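Local coordinates for uncharacterized protein (Streptococcus mutans, PDB 3L9A) that is of unknown function but forms the C-terminal domain of a phage-associated protein whose CHAP (peptidase C51) family suggests peptidoglycan cleavage by the whole protein, at residues N16-F21 / A66-Q72; H25-V31 / F42-A46. All blocks are in the same frame, centred on the assembly; numbering follows the deposited sequence. Where two conformers were deposited one is given.

How the contacts relate
Contacts 1 and 2 use successive strands of the small antiparallel sheet, 19-21 and 24-26, to tie it to different parts of the fold; Tyr19 O and Tyr26 N, 2.8 Å apart, probably form one of its hydrogen bonds. Their centres lie about 11 Å apart. Contact 1 packs 16-21 against the start of helix 68-78 and is partly buried. Contact 2 is mostly buried and joins the segment from strand 24-26 to the start of strand 31-35 with the end of strand 40-43. In contact 1 a carbonyl takes two donors beside two aromatic rings; in contact 2 one indole lies across a turn, with glycerol at its nitrogen.

Contact 1 of 2, residues N16-F21 / A66-Q72; sequences NSEYTF and ASPAFLQ
Asn16 N donates to Ala66 O at 2.9 Å, joining the two backbones just ahead of helix 68-78. Strand 19-21 then runs nearly parallel to helix 68-72, their axes 15° from alignment and 9.6 Å apart at closest approach. The same carbonyl takes a second donor, Tyr19 OH, 2.8 Å from Ala66 O. Neither donor lies in the carbonyl plane, and they approach from opposite faces, so the oxygen is gripped from both sides. Tyr19 CG sits between its backbone N and carbonyl carbon (chi1 53°), which folds the ring back toward the helix start. There Pro68 CG stands over the ring centre, a CH-pi contact of 3.7 Å to the centroid, while Leu71 CD1 meets the ring at its edge, beside the hydroxyl. The structural setting is a capped helix N-terminus: Ser67 is the N-cap, its OG accepting from Phe70 N at 3.2 Å. One turn into the helix, Leu71 CB covers the centre of the Phe21 ring, 3.6 Å from the centroid. The Gln72 side chain, bent at chi2, runs roughly at right angles to that of Phe21, with its amide plane tilted 55° from the ring. This sets Gln72 OE1 near the ring plane, 3.5 Å from Phe21 CZ. Phe82 also meets Phe21, edge-to-face.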
loop_
_atom_site.group_PDB
_atom_site.type_symbol
_atom_site.label_atom_id
_atom_site.label_comp_id
_atom_site.label_asym_id
_atom_site.label_seq_id
_atom_site.Cartn_x
_atom_site.Cartn_y
_atom_site.Cartn_z
ATOM N N ASN A 16 22.086 -13.593 -7.494
ATOM C CA ASN A 16 23.261 -14.372 -7.104
ATOM C C ASN A 16 24.151 -14.792 -8.271
ATOM O O ASN A 16 25.260 -15.277 -8.057
ATOM C CB ASN A 16 22.849 -15.619 -6.311
ATOM C CG ASN A 16 22.204 -16.693 -7.181
ATOM O OD1 ASN A 16 21.773 -16.434 -8.303
ATOM N ND2 ASN A 16 22.124 -17.910 -6.647
ATOM N N SER A 17 23.652 -14.631 -9.495
ATOM C CA SER A 17 24.365 -15.064 -10.693
ATOM C C SER A 17 23.657 -14.427 -11.880
ATOM O O SER A 17 22.625 -13.772 -11.722
ATOM C CB SER A 17 24.336 -16.595 -10.817
ATOM O OG SER A 17 23.001 -17.070 -10.866
ATOM N N GLU A 18 24.220 -14.622 -13.067
ATOM C CA GLU A 18 23.639 -14.145 -14.308
ATOM C C GLU A 18 22.600 -15.147 -14.807
ATOM O O GLU A 18 22.882 -16.355 -14.911
ATOM C CB GLU A 18 24.754 -13.950 -15.338
ATOM C CG GLU A 18 24.280 -13.453 -16.695
ATOM C CD GLU A 18 25.408 -12.918 -17.557
ATOM O OE1 GLU A 18 25.268 -12.948 -18.788
ATOM O OE2 GLU A 18 26.442 -12.461 -17.017
ATOM N N TYR A 19 21.391 -14.660 -15.075
ATOM C CA TYR A 19 20.327 -15.533 -15.549
ATOM C C TYR A 19 19.208 -14.743 -16.189
ATOM O O TYR A 19 19.101 -13.531 -15.991
ATOM C CB TYR A 19 19.783 -16.436 -14.430
ATOM C CG TYR A 19 19.335 -15.761 -13.154
ATOM C CD1 TYR A 19 18.138 -15.039 -13.087
ATOM C CD2 TYR A 19 20.080 -15.905 -11.986
ATOM C CE1 TYR A 19 17.707 -14.462 -11.893
ATOM C CE2 TYR A 19 19.662 -15.329 -10.787
ATOM C CZ TYR A 19 18.466 -14.614 -10.749
ATOM O OH TYR A 19 18.016 -14.056 -9.565
ATOM N N THR A 20 18.373 -15.449 -16.951
ATOM C CA THR A 20 17.097 -14.892 -17.398
ATOM C C THR A 20 15.994 -15.426 -16.502
ATOM O O THR A 20 15.887 -16.641 -16.289
ATOM C CB THR A 20 16.788 -15.301 -18.846
ATOM O OG1 THR A 20 17.831 -14.799 -19.692
ATOM C CG2 THR A 20 15.446 -14.748 -19.315
ATOM N N PHE A 21 15.191 -14.512 -15.959
ATOM C CA PHE A 21 14.022 -14.878 -15.174
ATOM C C PHE A 21 12.819 -14.149 -15.751
ATOM O O PHE A 21 12.900 -12.954 -16.034
ATOM C CB PHE A 21 14.188 -14.536 -13.685
ATOM C CG PHE A 21 12.978 -14.913 -12.881
ATOM C CD1 PHE A 21 12.784 -16.236 -12.481
ATOM C CD2 PHE A 21 11.987 -13.972 -12.601
ATOM C CE1 PHE A 21 11.636 -16.600 -11.777
ATOM C CE2 PHE A 21 10.848 -14.331 -11.918
ATOM C CZ PHE A 21 10.669 -15.643 -11.499
ATOM N N ALA A 66 19.988 -13.737 -4.465
ATOM C CA ALA A 66 18.704 -14.235 -4.947
ATOM C C ALA A 66 18.869 -15.089 -6.197
ATOM O O ALA A 66 19.388 -14.625 -7.220
ATOM C CB ALA A 66 17.761 -13.070 -5.229
ATOM N N SER A 67 18.427 -16.336 -6.099
ATOM C CA SER A 67 18.433 -17.278 -7.214
ATOM C C SER A 67 17.113 -17.134 -7.983
ATOM O O SER A 67 16.165 -16.502 -7.504
ATOM C CB SER A 67 18.526 -18.707 -6.669
ATOM O OG SER A 67 17.318 -18.978 -5.983
ATOM N N PRO A 68 17.013 -17.770 -9.160
ATOM C CA PRO A 68 15.710 -17.808 -9.839
ATOM C C PRO A 68 14.587 -18.376 -8.962
ATOM O O PRO A 68 13.458 -17.910 -9.050
ATOM C CB PRO A 68 15.977 -18.688 -11.069
ATOM C CG PRO A 68 17.473 -18.497 -11.332
ATOM C CD PRO A 68 18.087 -18.397 -9.958
ATOM N N ALA A 69 14.888 -19.366 -8.121
ATOM C CA ALA A 69 13.866 -19.939 -7.235
ATOM C C ALA A 69 13.342 -18.906 -6.244
ATOM O O ALA A 69 12.157 -18.906 -5.900
ATOM C CB ALA A 69 14.400 -21.166 -6.503
ATOM N N PHE A 70 14.220 -18.018 -5.783
ATOM C CA PHE A 70 13.810 -16.943 -4.888
ATOM C C PHE A 70 12.872 -15.965 -5.609
ATOM O O PHE A 70 11.830 -15.561 -5.071
ATOM C CB PHE A 70 15.052 -16.229 -4.344
ATOM C CG PHE A 70 14.778 -15.399 -3.115
ATOM C CD1 PHE A 70 14.374 -14.075 -3.216
ATOM C CD2 PHE A 70 14.913 -15.967 -1.850
ATOM C CE1 PHE A 70 14.109 -13.319 -2.062
ATOM C CE2 PHE A 70 14.656 -15.226 -0.693
ATOM C CZ PHE A 70 14.249 -13.909 -0.799
ATOM N N LEU A 71 13.226 -15.599 -6.840
ATOM C CA LEU A 71 12.351 -14.723 -7.612
ATOM C C LEU A 71 10.995 -15.376 -7.888
ATOM O O LEU A 71 9.974 -14.704 -7.870
ATOM C CB LEU A 71 13.019 -14.254 -8.907
ATOM C CG LEU A 71 14.390 -13.573 -8.783
ATOM C CD1 LEU A 71 14.788 -12.941 -10.111
ATOM C CD2 LEU A 71 14.425 -12.531 -7.676
ATOM N N GLN A 72 10.985 -16.691 -8.098
ATOM C CA GLN A 72 9.731 -17.401 -8.314
ATOM C C GLN A 72 8.819 -17.333 -7.090
ATOM O O GLN A 72 7.607 -17.218 -7.233
ATOM C CB GLN A 72 9.993 -18.849 -8.745
ATOM C CG GLN A 72 8.710 -19.643 -9.061
ATOM C CD GLN A 72 7.906 -19.042 -10.205
ATOM O OE1 GLN A 72 8.456 -18.355 -11.067
ATOM N NE2 GLN A 72 6.599 -19.304 -10.226
#

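Contact 2 of 2, residues H25-V31 / F42-A46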
loop_
_atom_site.group_PDB
_atom_site.type_symbol
_atom_site.label_atom_id
_atom_site.label_comp_id
_atom_site.label_asym_id
_atom_site.label_seq_id
_atom_site.Cartn_x
_atom_site.Cartn_y
_atom_site.Cartn_z
ATOM N N HIS A 25 16.732 -10.714 -18.869
ATOM C CA HIS A 25 18.125 -10.962 -18.530
ATOM C C HIS A 25 18.575 -10.102 -17.362
ATOM O O HIS A 25 18.398 -8.880 -17.375
ATOM C CB HIS A 25 19.025 -10.685 -19.737
ATOM C CG HIS A 25 20.479 -10.606 -19.404
ATOM N ND1 HIS A 25 21.265 -11.723 -19.223
ATOM C CD2 HIS A 25 21.287 -9.538 -19.204
ATOM C CE1 HIS A 25 22.504 -11.344 -18.955
ATOM N NE2 HIS A 25 22.542 -10.025 -18.926
ATOM N N TYR A 26 19.194 -10.751 -16.381
ATOM C CA TYR A 26 19.834 -10.051 -15.268
ATOM C C TYR A 26 21.303 -10.449 -15.181
ATOM O O TYR A 26 21.619 -11.645 -15.157
ATOM C CB TYR A 26 19.142 -10.373 -13.938
ATOM C CG TYR A 26 17.693 -9.943 -13.889
ATOM C CD1 TYR A 26 17.339 -8.604 -14.002
ATOM C CD2 TYR A 26 16.679 -10.876 -13.726
ATOM C CE1 TYR A 26 16.011 -8.199 -13.957
ATOM C CE2 TYR A 26 15.342 -10.485 -13.686
ATOM C CZ TYR A 26 15.015 -9.146 -13.801
ATOM O OH TYR A 26 13.692 -8.765 -13.751
ATOM N N ALA A 27 22.197 -9.461 -15.105
ATOM C CA ALA A 27 23.595 -9.740 -14.752
ATOM C C ALA A 27 23.688 -10.264 -13.323
ATOM O O ALA A 27 22.785 -10.045 -12.512
ATOM C CB ALA A 27 24.447 -8.482 -14.896
ATOM N N LYS A 28 24.789 -10.937 -13.010
ATOM C CA LYS A 28 25.116 -11.216 -11.618
ATOM C C LYS A 28 25.232 -9.895 -10.857
ATOM O O LYS A 28 25.800 -8.935 -11.365
ATOM C CB LYS A 28 26.433 -11.990 -11.539
ATOM C CG LYS A 28 26.874 -12.319 -10.122
ATOM C CD LYS A 28 28.115 -13.213 -10.089
ATOM C CE LYS A 28 28.598 -13.405 -8.658
ATOM N NZ LYS A 28 29.723 -14.374 -8.565
ATOM N N GLY A 29 24.687 -9.841 -9.643
ATOM C CA GLY A 29 24.786 -8.632 -8.834
ATOM C C GLY A 29 23.806 -7.541 -9.222
ATOM O O GLY A 29 23.934 -6.407 -8.766
ATOM N N ALA A 30 22.834 -7.867 -10.073
ATOM C CA ALA A 30 21.794 -6.913 -10.434
ATOM C C ALA A 30 20.938 -6.625 -9.202
ATOM O O ALA A 30 20.442 -7.546 -8.547
ATOM C CB ALA A 30 20.931 -7.473 -11.542
ATOM N N VAL A 31 20.772 -5.348 -8.880
ATOM C CA VAL A 31 19.885 -4.931 -7.798
ATOM C C VAL A 31 18.491 -4.747 -8.380
ATOM O O VAL A 31 18.289 -3.947 -9.304
ATOM C CB VAL A 31 20.389 -3.641 -7.112
ATOM C CG1 VAL A 31 19.400 -3.166 -6.059
ATOM C CG2 VAL A 31 21.782 -3.888 -6.509
ATOM N N PHE A 42 12.008 -4.373 -10.997
ATOM C CA PHE A 42 12.864 -4.042 -12.129
ATOM C C PHE A 42 14.304 -3.848 -11.697
ATOM O O PHE A 42 14.596 -3.626 -10.526
ATOM C CB PHE A 42 12.317 -2.844 -12.942
ATOM C CG PHE A 42 12.562 -1.487 -12.338
ATOM C CD1 PHE A 42 13.470 -0.615 -12.931
ATOM C CD2 PHE A 42 11.826 -1.044 -11.240
ATOM C CE1 PHE A 42 13.677 0.660 -12.415
ATOM C CE2 PHE A 42 12.036 0.233 -10.708
ATOM C CZ PHE A 42 12.955 1.090 -11.301
ATOM N N TRP A 43 15.204 -3.968 -12.669
ATOM C CA TRP A 43 16.631 -3.826 -12.462
ATOM C C TRP A 43 16.985 -2.344 -12.447
ATOM O O TRP A 43 16.860 -1.656 -13.454
ATOM C CB TRP A 43 17.337 -4.569 -13.588
ATOM C CG TRP A 43 18.836 -4.620 -13.534
ATOM C CD1 TRP A 43 19.667 -4.148 -12.541
ATOM C CD2 TRP A 43 19.685 -5.215 -14.521
ATOM N NE1 TRP A 43 20.985 -4.409 -12.872
ATOM C CE2 TRP A 43 21.019 -5.059 -14.081
ATOM C CE3 TRP A 43 19.441 -5.858 -15.746
ATOM C CZ2 TRP A 43 22.107 -5.524 -14.831
ATOM C CZ3 TRP A 43 20.517 -6.310 -16.487
ATOM C CH2 TRP A 43 21.831 -6.141 -16.028
ATOM N N VAL A 44 17.413 -1.857 -11.284
ATOM C CA VAL A 44 17.766 -0.449 -11.132
ATOM C C VAL A 44 19.232 -0.212 -11.439
ATOM O O VAL A 44 20.076 -1.041 -11.129
ATOM C CB VAL A 44 17.434 0.100 -9.705
ATOM C CG1 VAL A 44 15.931 0.141 -9.489
ATOM C CG2 VAL A 44 18.148 -0.682 -8.588
ATOM N N ILE A 45 19.534 0.934 -12.033
ATOM C CA ILE A 45 20.922 1.379 -12.117
ATOM C C ILE A 45 21.326 2.009 -10.779
ATOM O O ILE A 45 20.465 2.351 -9.949
ATOM C CB ILE A 45 21.173 2.350 -13.303
ATOM C CG1 ILE A 45 20.398 3.665 -13.139
ATOM C CG2 ILE A 45 20.869 1.661 -14.635
ATOM C CD1 ILE A 45 20.887 4.790 -14.061
ATOM N N ALA A 46 22.626 2.186 -10.566
ATOM C CA ALA A 46 23.098 2.675 -9.266
ATOM C C ALA A 46 22.439 3.985 -8.856
ATOM O O ALA A 46 22.048 4.155 -7.692
ATOM C CB ALA A 46 24.623 2.808 -9.249
#
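Trp43 lies against a type II beta turn, Ala27 to Ala30, that leads from strand 24-26 into strand 31-35, the antiparallel neighbour of strand 40-43 in the mixed sheet. One backbone hydrogen bond crosses the contact: Val44 N donates to Val31 O at 3.0 Å, with 158° at the hydrogen. Trp43 CA, 3.6 Å from Val31 O, adds a weaker CA-H...O contact to this acceptor. The turn has its own bond from Ala30 N to Ala27 O, and Thr15 OG1 bonds to both of those backbone atoms. Tyr26 OH is bonded to Glu83 O. A glycerol, probably from the crystallisation liquor, hydrogen-bonds to Trp43 NE1, Val31 N and Val44 O.

The pi contacts centre on the indole. With CG anti to the backbone N (chi1 -177°), Trp43 lays one face of its five-membered ring over Ala30 CB, 3.5 Å from that ring's centroid. Lys85 makes a cation-pi contact with the indole.

Apolar and van der Waals contacts run round the six-membered ring. Ala27 CB lies 3.7 Å from Trp43 CH2, and His25 O comes close to Trp43 CZ3. The edge of the Tyr26 ring brings CD1 to 3.9 Å from Trp43 CE3. Beyond the backbone bond, Val31 CG1 meets Val44 CG2 at 3.8 Å.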